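Hypothetical protein (Neisseria meningitidis, PDB 2O5H) is of unknown function but adopts a small alpha-beta fold of the DUF596 family, combining several helices with a small antiparallel sheet. Local coordinates at residues I77-T80 with P81-E85; S46-E49 with E50-A54; F59-L62 with L63-H67. All blocks are in the same frame, centred on the assembly; numbering follows the deposited sequence.

Contact 1 (I77-T80 with P81-E85); sequences IGHT and PEEWE
Glu83 OE1 is gripped by two donors from the preceding loop. Thr80 N reaches it at 3.1 Å with a nearly straight N-H...O angle of 164°. His79 ND1 reaches it at 3.1 Å from the other face of the carboxylate. OE1 lies close to the imidazole plane, and the ring and carboxylate planes are nearly perpendicular. The two bonds should limit rotation of the Glu83 carboxylate, and the ND1 bond that of the His79 ring. In return, Thr80 OG1 accepts from Glu83 N at 3.0 Å. This bond and the one from Thr80 N form a capping box, with Thr80 as N-cap of helix 81-91. Chi1 of 73° sets Thr80 OG1 between its backbone N and carbonyl carbon, facing the first turn. Trp84 N bonds back to Thr80 O. His79 lies over one face of the Trp84 indole, its CB 3.5 Å from the centroid of the five-membered ring, a CH-pi contact. The imidazole turns its edge to the six-membered ring, a T-shaped pair with planes at 82°. Ile77 CB packs on Trp84 CZ2 at 3.8 Å. One water accepts from Trp84 NE1 and donates to Ile77 O. Trp84 also touches Phe59 and Leu63 of helix 48-64.

Contact 2 (S46-E49 with E50-A54); sequences SDFE and EKTEA
Asp47 OD2 accepts from Glu50 N at 3.0 Å and so caps the start of helix 48-64. The bond lies on the anti side of the carboxylate, 26° out of its plane. CG of Asp47 is anti to the backbone N (chi1 -176°), which turns the carboxylate toward Glu50 N. The tighter part of the contact lies around Thr52 and Lys51, both buried. Thr52 OG1 donates to Phe48 O at 3.0 Å from above the carbonyl plane, while Thr52 N donates to the same oxygen at 2.9 Å. OG1 also rests over one face of the Phe48 ring, 3.6 Å from Phe48 CE1. Trp38 of helix 34-41 packs against Phe48, Lys51 and Thr52. Lys51 folds its chain back along Asp47, with CE 3.3 Å from Asp47 O. Its NZ makes a weak bond to Ser46 O and a salt bridge to Glu96. The Glu49 side is looser and wetter. A water donates to both Glu49 OE2 and Glu53 OE2, which stay 5.2 Å apart. Glu53 also pairs with Arg89, and Glu50 with Arg15 and Ser45. The N-terminal helix end would be expected to favour the charged form of Asp47, and the arginines those of Glu50 and Glu53.

Contact 3 (F59-L62 with L63-H67); sequences FKEL and LRRGH
Glu61 has CG anti to its backbone N (chi1 -172°) and then bends at chi2 (70°), which carries the carboxylate along the helix toward Arg64 and Arg65. Both arginine chains bend at chi2 and chi3, and in the deposited conformer both guanidinium groups come to Glu61 OE2. Arg65 NH2 forms a salt bridge with Glu61 OE2. The oxygen lies at the guanidinium edge, and the carboxylate and guanidinium planes are nearly perpendicular. The Arg64 side chain runs alongside that of Glu61, pointing the same way, and also pairs with OE2. Both bridges are modelled very short, and Arg64 has two deposited conformers. The Arg64 approach is therefore doubtful, and the exact geometry of both bridges is uncertain. Arg65 has a second acidic partner, Glu21 of helix 20-30, which ties the end of this helix to that neighbour. The backbone closes helix 48-64 with a Schellman motif. Gly66 has a positive phi of 76°, and its N bonds to Leu63 O at 3.0 Å. His67 N reaches back to Leu62 O, also at 3.0 Å. The chain then turns into strand 68-72. On another side of the helix the contact is apolar. Leu63 CD1 sits over one face of the Phe59 ring, 3.9 Å from its centroid and fairly close to the ring normal, a CH-pi contact. The nearest ring atom is Phe59 CE2, at 3.6 Å from Leu63 CD1. Phe59 and Leu63 both reach Leu70 of strand 68-72, and the Phe59 ring also meets those of Phe55 and Phe88. Leu62 is buried and touches Leu68 of strand 68-72, Leu37 of helix 34-41 and Thr27 of helix 20-30. His67 CB lies 3.9 Å from Leu62 O.

Along the chain the order is contact 2, contact 3, contact 1. Contacts 2 and 3 mark the start and the end of one helix, 48-64. Their centres are 19 Å apart, on opposite sides of the chain's centre. Strands 68-72 and 75-76 follow, and contact 1 then opens helix 81-91. Contacts 1 and 3 touch, with centres 10 Å apart. Pro81 packs on Arg64, and Glu85 faces Lys60 in a weak, long ion pair. Contacts 1 and 2 lie 21 Å apart between centres and do not touch. Helix 81-91 therefore begins against the end of helix 48-64, and the two strands between them form part of the antiparallel sheet.

Contact 1 (I77-T80 with P81-E85)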
loop_
_atom_site.group_PDB
_atom_site.type_symbol
_atom_site.label_atom_id
_atom_site.label_comp_id
_atom_site.label_asym_id
_atom_site.label_seq_id
_atom_site.Cartn_x
_atom_site.Cartn_y
_atom_site.Cartn_z
ATOM N N ILE A 77 -17.781 -10.491 3.054
ATOM C CA ILE A 77 -18.629 -10.562 4.230
ATOM C C ILE A 77 -19.280 -9.190 4.389
ATOM O O ILE A 77 -18.601 -8.169 4.311
ATOM C CB ILE A 77 -17.775 -10.869 5.502
ATOM C CG1 ILE A 77 -17.032 -12.210 5.319
ATOM C CG2 ILE A 77 -18.664 -10.865 6.759
ATOM C CD1 ILE A 77 -15.825 -12.378 6.236
ATOM N N GLY A 78 -20.584 -9.150 4.608
ATOM C CA GLY A 78 -21.241 -7.876 4.860
ATOM C C GLY A 78 -21.144 -7.456 6.320
ATOM O O GLY A 78 -21.581 -8.195 7.206
ATOM N N HIS A 79 -20.569 -6.283 6.573
ATOM C CA HIS A 79 -20.669 -5.622 7.876
ATOM C C HIS A 79 -20.860 -4.142 7.639
ATOM O O HIS A 79 -20.528 -3.634 6.560
ATOM C CB HIS A 79 -19.414 -5.821 8.761
ATOM C CG HIS A 79 -19.308 -7.191 9.358
ATOM N ND1 HIS A 79 -20.214 -7.665 10.275
ATOM C CD2 HIS A 79 -18.392 -8.173 9.194
ATOM C CE1 HIS A 79 -19.891 -8.898 10.626
ATOM N NE2 HIS A 79 -18.789 -9.234 9.981
ATOM N N THR A 80 -21.371 -3.458 8.651
ATOM C CA THR A 80 -21.365 -2.008 8.645
ATOM C C THR A 80 -19.940 -1.499 8.870
ATOM O O THR A 80 -19.068 -2.253 9.335
ATOM C CB THR A 80 -22.282 -1.431 9.717
ATOM O OG1 THR A 80 -21.684 -1.613 11.004
ATOM C CG2 THR A 80 -23.643 -2.099 9.684
ATOM N N PRO A 81 -19.690 -0.220 8.526
ATOM C CA PRO A 81 -18.346 0.304 8.752
ATOM C C PRO A 81 -17.946 0.231 10.212
ATOM O O PRO A 81 -16.793 -0.061 10.514
ATOM C CB PRO A 81 -18.448 1.759 8.257
ATOM C CG PRO A 81 -19.545 1.717 7.231
ATOM C CD PRO A 81 -20.557 0.779 7.866
ATOM N N GLU A 82 -18.897 0.504 11.103
ATOM C CA GLU A 82 -18.674 0.422 12.543
ATOM C C GLU A 82 -18.337 -1.009 13.000
ATOM O O GLU A 82 -17.420 -1.213 13.782
ATOM C CB GLU A 82 -19.909 0.933 13.306
ATOM C CG GLU A 82 -20.096 2.448 13.235
ATOM C CD GLU A 82 -20.392 2.979 11.805
ATOM O OE1 GLU A 82 -21.072 2.294 10.977
ATOM O OE2 GLU A 82 -19.918 4.114 11.521
ATOM N N GLU A 83 -19.098 -1.983 12.510
ATOM C CA GLU A 83 -18.836 -3.390 12.813
ATOM C C GLU A 83 -17.444 -3.817 12.379
ATOM O O GLU A 83 -16.754 -4.535 13.113
ATOM C CB GLU A 83 -19.885 -4.307 12.175
ATOM C CG GLU A 83 -21.224 -4.273 12.912
ATOM C CD GLU A 83 -22.343 -4.923 12.129
ATOM O OE1 GLU A 83 -22.133 -5.342 10.975
ATOM O OE2 GLU A 83 -23.446 -5.019 12.691
ATOM N N TRP A 84 -17.028 -3.381 11.190
ATOM C CA TRP A 84 -15.724 -3.754 10.672
ATOM C C TRP A 84 -14.620 -3.065 11.485
ATOM O O TRP A 84 -13.597 -3.657 11.778
ATOM C CB TRP A 84 -15.589 -3.368 9.213
ATOM C CG TRP A 84 -16.036 -4.367 8.169
ATOM C CD1 TRP A 84 -16.826 -4.101 7.089
ATOM C CD2 TRP A 84 -15.643 -5.748 8.055
ATOM N NE1 TRP A 84 -16.982 -5.246 6.305
ATOM C CE2 TRP A 84 -16.250 -6.262 6.873
ATOM C CE3 TRP A 84 -14.830 -6.600 8.830
ATOM C CZ2 TRP A 84 -16.080 -7.606 6.453
ATOM C CZ3 TRP A 84 -14.637 -7.941 8.393
ATOM C CH2 TRP A 84 -15.269 -8.421 7.217
ATOM N N GLU A 85 -14.839 -1.816 11.865
ATOM C CA GLU A 85 -13.862 -1.178 12.752
ATOM C C GLU A 85 -13.648 -2.020 14.022
ATOM O O GLU A 85 -12.508 -2.224 14.431
ATOM C CB GLU A 85 -14.253 0.270 13.094
ATOM C CG GLU A 85 -13.256 0.937 14.097
ATOM C CD GLU A 85 -13.692 2.313 14.508
ATOM O OE1 GLU A 85 -14.912 2.594 14.381
ATOM O OE2 GLU A 85 -12.829 3.101 14.976
HETATM O O HOH W 1 -17.577 -5.740 3.341
#

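Contact 2 (S46-E49 with E50-A54)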
loop_
_atom_site.group_PDB
_atom_site.type_symbol
_atom_site.label_atom_id
_atom_site.label_comp_id
_atom_site.label_asym_id
_atom_site.label_seq_id
_atom_site.Cartn_x
_atom_site.Cartn_y
_atom_site.Cartn_z
ATOM N N SER A 46 3.680 10.954 13.656
ATOM C CA SER A 46 4.734 9.987 14.059
ATOM C C SER A 46 4.194 9.058 15.163
ATOM O O SER A 46 4.785 8.004 15.452
ATOM C CB SER A 46 6.026 10.683 14.516
ATOM O OG SER A 46 5.716 11.642 15.516
ATOM N N ASP A 47 3.030 9.415 15.700
ATOM C CA ASP A 47 2.421 8.673 16.812
ATOM C C ASP A 47 1.564 7.495 16.355
ATOM O O ASP A 47 0.683 7.649 15.481
ATOM C CB ASP A 47 1.561 9.620 17.657
ATOM C CG ASP A 47 0.991 8.922 18.860
ATOM O OD1 ASP A 47 1.781 8.542 19.752
ATOM O OD2 ASP A 47 -0.212 8.694 18.901
ATOM N N PHE A 48 1.797 6.320 16.951
ATOM C CA PHE A 48 1.058 5.108 16.601
ATOM C C PHE A 48 -0.468 5.193 16.802
ATOM O O PHE A 48 -1.211 4.845 15.892
ATOM C CB PHE A 48 1.656 3.882 17.312
ATOM C CG PHE A 48 0.964 2.573 16.979
ATOM C CD1 PHE A 48 0.810 2.181 15.672
ATOM C CD2 PHE A 48 0.472 1.753 18.001
ATOM C CE1 PHE A 48 0.172 0.944 15.348
ATOM C CE2 PHE A 48 -0.167 0.535 17.710
ATOM C CZ PHE A 48 -0.311 0.144 16.375
ATOM N N GLU A 49 -0.929 5.639 17.984
ATOM C CA GLU A 49 -2.361 5.833 18.217
ATOM C C GLU A 49 -2.969 6.793 17.199
ATOM O O GLU A 49 -4.044 6.511 16.688
ATOM C CB GLU A 49 -2.627 6.375 19.626
ATOM C CG GLU A 49 -4.097 6.471 19.952
ATOM C CD GLU A 49 -4.357 6.958 21.350
ATOM O OE1 GLU A 49 -3.669 7.901 21.832
ATOM O OE2 GLU A 49 -5.295 6.418 21.950
ATOM N N GLU A 50 -2.325 7.952 16.975
ATOM C CA GLU A 50 -2.882 8.910 16.025
ATOM C C GLU A 50 -2.980 8.345 14.601
ATOM O O GLU A 50 -3.971 8.588 13.916
ATOM C CB GLU A 50 -2.105 10.214 16.036
ATOM C CG GLU A 50 -2.246 10.908 17.363
ATOM C CD GLU A 50 -1.778 12.344 17.322
ATOM O OE1 GLU A 50 -0.929 12.677 16.475
ATOM O OE2 GLU A 50 -2.236 13.126 18.163
ATOM N N LYS A 51 -1.961 7.604 14.165
ATOM C CA LYS A 51 -1.992 6.955 12.852
ATOM C C LYS A 51 -3.125 5.931 12.778
ATOM O O LYS A 51 -3.869 5.897 11.800
ATOM C CB LYS A 51 -0.640 6.309 12.531
ATOM C CG LYS A 51 0.409 7.307 12.043
ATOM C CD LYS A 51 1.697 6.597 11.684
ATOM C CE LYS A 51 2.473 6.353 13.004
ATOM N NZ LYS A 51 3.908 6.197 12.845
ATOM N N THR A 52 -3.253 5.123 13.821
ATOM C CA THR A 52 -4.328 4.100 13.920
ATOM C C THR A 52 -5.721 4.782 13.818
ATOM O O THR A 52 -6.607 4.309 13.132
ATOM C CB THR A 52 -4.223 3.312 15.255
ATOM O OG1 THR A 52 -3.016 2.531 15.266
ATOM C CG2 THR A 52 -5.413 2.354 15.418
ATOM N N GLU A 53 -5.903 5.895 14.501
ATOM C CA GLU A 53 -7.178 6.647 14.397
ATOM C C GLU A 53 -7.444 7.176 12.975
ATOM O O GLU A 53 -8.553 7.098 12.486
ATOM C CB GLU A 53 -7.218 7.819 15.387
ATOM C CG GLU A 53 -7.323 7.371 16.870
ATOM C CD GLU A 53 -8.394 6.302 17.106
ATOM O OE1 GLU A 53 -9.579 6.533 16.720
ATOM O OE2 GLU A 53 -8.038 5.238 17.700
ATOM N N ALA A 54 -6.409 7.689 12.327
ATOM C CA ALA A 54 -6.471 8.134 10.935
ATOM C C ALA A 54 -6.819 6.967 10.008
ATOM O O ALA A 54 -7.729 7.075 9.130
ATOM C CB ALA A 54 -5.146 8.727 10.542
HETATM O O HOH W 2 -7.017 5.090 20.445
#

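Contact 3 (F59-L62 with L63-H67)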
loop_
_atom_site.group_PDB
_atom_site.type_symbol
_atom_site.label_atom_id
_atom_site.label_comp_id
_atom_site.label_asym_id
_atom_site.label_seq_id
_atom_site.Cartn_x
_atom_site.Cartn_y
_atom_site.Cartn_z
ATOM N N PHE A 59 -10.573 4.157 6.430
ATOM C CA PHE A 59 -11.165 2.822 6.284
ATOM C C PHE A 59 -12.691 2.913 6.338
ATOM O O PHE A 59 -13.379 2.439 5.426
ATOM C CB PHE A 59 -10.576 2.012 7.430
ATOM C CG PHE A 59 -11.087 0.622 7.616
ATOM C CD1 PHE A 59 -10.544 -0.434 6.892
ATOM C CD2 PHE A 59 -12.011 0.349 8.644
ATOM C CE1 PHE A 59 -10.968 -1.767 7.147
ATOM C CE2 PHE A 59 -12.440 -0.958 8.912
ATOM C CZ PHE A 59 -11.909 -2.017 8.164
ATOM N N LYS A 60 -13.231 3.508 7.402
ATOM C CA LYS A 60 -14.674 3.613 7.533
ATOM C C LYS A 60 -15.297 4.473 6.443
ATOM O O LYS A 60 -16.380 4.166 5.955
ATOM C CB LYS A 60 -15.112 4.153 8.902
ATOM C CG LYS A 60 -14.864 3.180 10.046
ATOM C CD LYS A 60 -15.865 3.338 11.162
ATOM C CE LYS A 60 -15.899 4.753 11.767
ATOM N NZ LYS A 60 -14.588 5.187 12.308
ATOM N N GLU A 61 -14.633 5.548 6.039
ATOM C CA GLU A 61 -15.259 6.387 4.993
ATOM C C GLU A 61 -15.338 5.668 3.626
ATOM O O GLU A 61 -16.336 5.786 2.885
ATOM C CB GLU A 61 -14.524 7.711 4.867
ATOM C CG GLU A 61 -15.187 8.714 3.969
ATOM C CD GLU A 61 -16.491 9.277 4.553
ATOM O OE1 GLU A 61 -16.899 8.914 5.683
ATOM O OE2 GLU A 61 -17.111 10.115 3.860
ATOM N N LEU A 62 -14.306 4.897 3.309
ATOM C CA LEU A 62 -14.321 4.130 2.086
ATOM C C LEU A 62 -15.402 3.059 2.126
ATOM O O LEU A 62 -16.102 2.860 1.121
ATOM C CB LEU A 62 -12.949 3.509 1.826
ATOM C CG LEU A 62 -11.829 4.513 1.563
ATOM C CD1 LEU A 62 -10.474 3.802 1.800
ATOM C CD2 LEU A 62 -11.905 5.019 0.149
ATOM N N LEU A 63 -15.539 2.376 3.268
ATOM C CA LEU A 63 -16.604 1.372 3.440
ATOM C C LEU A 63 -17.973 2.032 3.319
ATOM O O LEU A 63 -18.837 1.528 2.593
ATOM C CB LEU A 63 -16.482 0.623 4.772
ATOM C CG LEU A 63 -15.257 -0.280 4.975
ATOM C CD1 LEU A 63 -15.129 -0.666 6.471
ATOM C CD2 LEU A 63 -15.344 -1.509 4.073
ATOM N N ARG A 64 -18.142 3.165 4.008
ATOM C CA ARG A 64 -19.415 3.892 4.061
ATOM C C ARG A 64 -19.897 4.395 2.697
ATOM O O ARG A 64 -21.107 4.422 2.415
ATOM C CB ARG A 64 -19.299 5.094 4.996
ATOM C CG ARG A 64 -20.541 5.310 5.837
ATOM C CD ARG A 64 -21.191 6.686 5.698
ATOM N NE ARG A 64 -20.276 7.817 5.535
ATOM C CZ ARG A 64 -20.153 8.543 4.422
ATOM N NH1 ARG A 64 -20.868 8.267 3.333
ATOM N NH2 ARG A 64 -19.308 9.559 4.397
ATOM N N ARG A 65 -18.945 4.824 1.872
ATOM C CA ARG A 65 -19.232 5.329 0.555
ATOM C C ARG A 65 -19.379 4.193 -0.469
ATOM O O ARG A 65 -19.687 4.427 -1.625
ATOM C CB ARG A 65 -18.181 6.367 0.170
ATOM C CG ARG A 65 -18.574 7.736 0.658
ATOM C CD ARG A 65 -17.444 8.529 1.242
ATOM N NE ARG A 65 -16.774 9.379 0.280
ATOM C CZ ARG A 65 -16.080 10.486 0.567
ATOM N NH1 ARG A 65 -15.503 11.167 -0.411
ATOM N NH2 ARG A 65 -15.963 10.939 1.804
ATOM N N GLY A 66 -19.179 2.958 -0.030
ATOM C CA GLY A 66 -19.336 1.793 -0.901
ATOM C C GLY A 66 -18.196 1.557 -1.882
ATOM O O GLY A 66 -18.356 0.784 -2.826
ATOM N N HIS A 67 -17.041 2.205 -1.687
ATOM C CA HIS A 67 -15.917 2.005 -2.618
ATOM C C HIS A 67 -15.195 0.721 -2.295
ATOM O O HIS A 67 -14.650 0.032 -3.172
ATOM C CB HIS A 67 -14.913 3.166 -2.545
ATOM C CG HIS A 67 -15.479 4.483 -2.965
ATOM N ND1 HIS A 67 -15.734 4.798 -4.281
ATOM C CD2 HIS A 67 -15.827 5.573 -2.243
ATOM C CE1 HIS A 67 -16.230 6.022 -4.351
ATOM N NE2 HIS A 67 -16.291 6.515 -3.128
#